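Uncharacterized protein (Bacteroides uniformis, PDB 4Q53) is of unknown function but adopts a cystatin-like fold of the NTF2 clan, a curved sheet packed against helices, which in relatives often frames a ligand pocket. Local coordinates at residues Tyr23-Asn34 against Val99-Lys107. Residues are numbered along the deposited sequence; the frame is centred on the assembly and turned at random.
Sequences YLGDKVDLIIQN and VIHQIRIDK
Q102 lies across D29 and I31, and its extended chain meets first one and then the other before ending at a water. CB and CG pass the carbonyl oxygen of D29, with CG 3.5 Å from D29 O. From CG outward the chain crosses I31 at a slant, its CD and OE1 resting on the methyl CD1, which sits 3.7 Å from Q102 CD. With CG anti to the backbone N (chi1 -179°) and chi2 also extended, NE2 is carried on to donate to a water at 2.8 Å that in turn donates to D29 OD2. Glutamine suits this partly exposed face: its methylenes pack on isoleucine while its amide meets water. Cut back to an alanine, this position would probably bare the I31 methyl and cost the water the NE2 donor tying it to strand 99-107. The other carboxylate oxygen, D29 OD1, is held by H38 of strand 35-40.

Beneath these side chains, strands 28-32 and 99-107 run parallel, as neighbours in the curved sheet of the cystatin-like fold. I103 bonds to the residues flanking L30: its N donates to D29 O, and its O accepts from I31 N, at 2.9 Å each. The opposite face is turned to helix 41-54. There L30, in the conformer described, runs alongside I103, CD2 3.7 Å from I103 CB; L24, L30, I100, I103 and I105 suit this buried layer, being purely aliphatic. Near the corner at 26-27, L24 CD2 meets I100 CD1 at 3.9 Å. At the far end one conformer of Q33 bends at chi2 (-46°), and K107 N donates to a lone pair of Q33 OE1 within the amide plane at 2.7 Å, though the bond is bent (138° at the hydrogen).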
loop_
_atom_site.group_PDB
_atom_site.type_symbol
_atom_site.label_atom_id
_atom_site.label_comp_id
_atom_site.label_asym_id
_atom_site.label_seq_id
_atom_site.Cartn_x
_atom_site.Cartn_y
_atom_site.Cartn_z
ATOM N N TYR A 23 3.070 -5.919 -7.127
ATOM C CA TYR A 23 1.823 -5.230 -7.525
ATOM C C TYR A 23 1.816 -3.730 -7.805
ATOM O O TYR A 23 0.774 -3.154 -8.063
ATOM C CB TYR A 23 0.818 -5.550 -6.417
ATOM C CG TYR A 23 0.897 -7.015 -6.054
ATOM C CD1 TYR A 23 0.337 -7.971 -6.885
ATOM C CD2 TYR A 23 1.597 -7.451 -4.930
ATOM C CE1 TYR A 23 0.417 -9.319 -6.586
ATOM C CE2 TYR A 23 1.677 -8.807 -4.616
ATOM C CZ TYR A 23 1.098 -9.732 -5.464
ATOM O OH TYR A 23 1.167 -11.072 -5.177
ATOM N N LEU A 24 2.974 -3.104 -7.776
ATOM C CA LEU A 24 3.048 -1.660 -7.981
ATOM C C LEU A 24 2.942 -1.299 -9.463
ATOM O O LEU A 24 3.486 -1.997 -10.313
ATOM C CB LEU A 24 4.359 -1.100 -7.403
ATOM C CG LEU A 24 4.523 -1.167 -5.877
ATOM C CD1 LEU A 24 5.904 -0.699 -5.461
ATOM C CD2 LEU A 24 3.452 -0.359 -5.178
ATOM N N GLY A 25 2.208 -0.231 -9.767
ATOM C CA GLY A 25 2.211 0.357 -11.098
ATOM C C GLY A 25 3.544 1.006 -11.413
ATOM O O GLY A 25 4.404 1.148 -10.542
ATOM N N ASP A 26 3.719 1.412 -12.661
ATOM C CA ASP A 26 4.981 2.004 -13.060
ATOM C C ASP A 26 5.168 3.394 -12.464
ATOM O O ASP A 26 6.295 3.870 -12.334
ATOM C CB ASP A 26 5.094 2.022 -14.581
ATOM C CG ASP A 26 5.299 0.627 -15.172
ATOM O OD1 ASP A 26 5.859 -0.255 -14.482
ATOM O OD2 ASP A 26 4.906 0.410 -16.335
ATOM N N LYS A 27 4.051 4.032 -12.139
ATOM C CA LYS A 27 4.021 5.306 -11.431
ATOM C C LYS A 27 3.045 5.153 -10.277
ATOM O O LYS A 27 1.933 4.672 -10.472
ATOM C CB LYS A 27 3.542 6.436 -12.345
ATOM C CG LYS A 27 4.459 6.741 -13.527
ATOM C CD LYS A 27 5.750 7.412 -13.082
ATOM C CE LYS A 27 6.597 7.838 -14.273
ATOM N NZ LYS A 27 7.885 8.456 -13.836
ATOM N N VAL A 28 3.464 5.551 -9.087
ATOM C CA VAL A 28 2.655 5.418 -7.890
ATOM C C VAL A 28 2.685 6.722 -7.131
ATOM O O VAL A 28 3.757 7.256 -6.841
ATOM C CB VAL A 28 3.182 4.304 -6.970
ATOM C CG1 VAL A 28 2.284 4.145 -5.761
ATOM C CG2 VAL A 28 3.299 2.991 -7.730
ATOM N N ASP A 29 1.505 7.218 -6.799
ATOM C CA ASP A 29 1.398 8.340 -5.882
ATOM C C ASP A 29 1.386 7.824 -4.457
ATOM O O ASP A 29 0.522 7.029 -4.091
ATOM C CB ASP A 29 0.139 9.137 -6.183
ATOM C CG ASP A 29 0.199 9.792 -7.531
ATOM O OD1 ASP A 29 1.241 10.406 -7.826
ATOM O OD2 ASP A 29 -0.774 9.679 -8.298
ATOM N N LEU A 30 2.342 8.290 -3.667
ATOM C CA LEU A 30 2.387 7.958 -2.256
ATOM C C LEU A 30 2.045 9.188 -1.449
ATOM O O LEU A 30 2.501 10.287 -1.771
ATOM C CB LEU A 30 3.784 7.456 -1.873
ATOM C CG LEU A 30 4.265 6.244 -2.668
ATOM C CD1 LEU A 30 5.724 5.958 -2.367
ATOM C CD2 LEU A 30 3.397 5.033 -2.376
ATOM N N ILE A 31 1.224 9.006 -0.421
ATOM C CA ILE A 31 0.967 10.090 0.525
ATOM C C ILE A 31 1.109 9.471 1.901
ATOM O O ILE A 31 0.221 8.765 2.354
ATOM C CB ILE A 31 -0.419 10.746 0.360
ATOM C CG1 ILE A 31 -0.688 11.165 -1.081
ATOM C CG2 ILE A 31 -0.507 11.975 1.242
ATOM C CD1 ILE A 31 -1.397 10.136 -1.901
ATOM N N ILE A 32 2.232 9.724 2.561
ATOM C CA ILE A 32 2.578 9.056 3.796
ATOM C C ILE A 32 2.776 10.123 4.832
ATOM O O ILE A 32 3.687 10.933 4.706
ATOM C CB ILE A 32 3.854 8.217 3.641
ATOM C CG1 ILE A 32 3.682 7.186 2.514
ATOM C CG2 ILE A 32 4.200 7.552 4.941
ATOM C CD1 ILE A 32 4.852 6.297 2.294
ATOM N N GLN A 33 1.942 10.147 5.865
ATOM C CA GLN A 33 1.998 11.238 6.841
ATOM C C GLN A 33 1.987 12.605 6.164
ATOM O O GLN A 33 2.760 13.500 6.500
ATOM C CB GLN A 33 3.226 11.113 7.750
ATOM C CG GLN A 33 3.109 10.033 8.797
ATOM C CD GLN A 33 1.771 10.068 9.497
ATOM O OE1 GLN A 33 0.860 9.325 9.132
ATOM N NE2 GLN A 33 1.621 10.965 10.478
ATOM N N ASN A 34 1.103 12.746 5.190
ATOM C CA ASN A 34 0.912 14.004 4.477
ATOM C C ASN A 34 2.081 14.430 3.616
ATOM O O ASN A 34 2.070 15.533 3.097
ATOM C CB ASN A 34 0.490 15.148 5.410
ATOM C CG ASN A 34 -0.962 15.048 5.835
ATOM O OD1 ASN A 34 -1.795 14.489 5.138
ATOM N ND2 ASN A 34 -1.263 15.592 6.985
ATOM N N VAL A 99 -3.091 -2.932 -10.771
ATOM C CA VAL A 99 -1.830 -2.506 -10.164
ATOM C C VAL A 99 -2.090 -1.303 -9.283
ATOM O O VAL A 99 -3.039 -0.547 -9.493
ATOM C CB VAL A 99 -0.747 -2.169 -11.226
ATOM C CG1 VAL A 99 -0.408 -3.408 -12.043
ATOM C CG2 VAL A 99 -1.212 -1.036 -12.119
ATOM N N ILE A 100 -1.235 -1.131 -8.292
ATOM C CA ILE A 100 -1.378 -0.010 -7.390
ATOM C C ILE A 100 -0.949 1.289 -8.045
ATOM O O ILE A 100 0.179 1.407 -8.543
ATOM C CB ILE A 100 -0.533 -0.208 -6.108
ATOM C CG1 ILE A 100 -1.016 -1.443 -5.356
ATOM C CG2 ILE A 100 -0.639 1.001 -5.184
ATOM C CD1 ILE A 100 -0.067 -1.896 -4.291
ATOM N N HIS A 101 -1.844 2.267 -7.979
ATOM C CA HIS A 101 -1.598 3.599 -8.504
ATOM C C HIS A 101 -1.439 4.648 -7.388
ATOM O O HIS A 101 -0.811 5.686 -7.591
ATOM C CB HIS A 101 -2.761 3.979 -9.416
ATOM C CG HIS A 101 -2.715 5.386 -9.906
ATOM N ND1 HIS A 101 -1.680 5.877 -10.672
ATOM C CD2 HIS A 101 -3.581 6.411 -9.738
ATOM C CE1 HIS A 101 -1.913 7.147 -10.956
ATOM N NE2 HIS A 101 -3.060 7.494 -10.400
ATOM N N GLN A 102 -2.019 4.388 -6.220
ATOM C CA GLN A 102 -1.897 5.309 -5.080
ATOM C C GLN A 102 -1.912 4.533 -3.774
ATOM O O GLN A 102 -2.719 3.605 -3.606
ATOM C CB GLN A 102 -3.022 6.364 -5.083
ATOM C CG GLN A 102 -2.950 7.382 -3.941
ATOM C CD GLN A 102 -3.959 8.509 -4.094
ATOM O OE1 GLN A 102 -4.740 8.771 -3.200
ATOM N NE2 GLN A 102 -3.904 9.210 -5.219
ATOM N N ILE A 103 -1.020 4.924 -2.862
ATOM C CA ILE A 103 -1.027 4.443 -1.487
ATOM C C ILE A 103 -1.068 5.658 -0.580
ATOM O O ILE A 103 -0.194 6.526 -0.672
ATOM C CB ILE A 103 0.238 3.623 -1.143
ATOM C CG1 ILE A 103 0.392 2.450 -2.118
ATOM C CG2 ILE A 103 0.209 3.169 0.307
ATOM C CD1 ILE A 103 1.628 1.612 -1.899
ATOM N N ARG A 104 -2.057 5.699 0.301
ATOM C CA ARG A 104 -2.151 6.700 1.348
ATOM C C ARG A 104 -1.987 5.994 2.677
ATOM O O ARG A 104 -2.627 4.972 2.924
ATOM C CB ARG A 104 -3.496 7.425 1.297
ATOM C CG ARG A 104 -3.646 8.512 2.341
ATOM C CD ARG A 104 -5.017 9.215 2.324
ATOM N NE ARG A 104 -5.249 9.818 3.639
ATOM C CZ ARG A 104 -5.984 9.281 4.621
ATOM N NH1 ARG A 104 -6.658 8.137 4.458
ATOM N NH2 ARG A 104 -6.061 9.905 5.780
ATOM N N ILE A 105 -1.152 6.560 3.541
ATOM C CA ILE A 105 -0.910 6.014 4.869
ATOM C C ILE A 105 -1.000 7.192 5.833
ATOM O O ILE A 105 -0.267 8.173 5.703
ATOM C CB ILE A 105 0.483 5.358 4.967
ATOM C CG1 ILE A 105 0.581 4.193 3.978
ATOM C CG2 ILE A 105 0.760 4.909 6.413
ATOM C CD1 ILE A 105 1.923 3.505 3.945
ATOM N N ASP A 106 -1.911 7.104 6.789
ATOM C CA ASP A 106 -2.137 8.193 7.719
ATOM C C ASP A 106 -2.238 7.706 9.146
ATOM O O ASP A 106 -3.008 6.795 9.453
ATOM C CB ASP A 106 -3.356 8.986 7.383
ATOM C CG ASP A 106 -3.299 10.329 8.061
ATOM O OD1 ASP A 106 -2.466 11.173 7.621
ATOM O OD2 ASP A 106 -3.985 10.519 9.081
ATOM N N LYS A 107 -1.428 8.290 10.021
ATOM C CA LYS A 107 -1.369 7.842 11.394
ATOM C C LYS A 107 -2.664 8.134 12.106
ATOM O O LYS A 107 -3.214 9.208 11.965
ATOM C CB LYS A 107 -0.214 8.532 12.133
ATOM C CG LYS A 107 0.118 7.919 13.482
ATOM C CD LYS A 107 1.317 8.601 14.139
ATOM C CE LYS A 107 1.590 8.010 15.514
ATOM N NZ LYS A 107 0.422 8.151 16.444
HETATM O O HOH W 1 -3.164 8.749 -7.847
HETATM O O HOH W 2 -1.726 11.405 11.332
HETATM O O HOH W 3 -1.020 10.879 4.885
#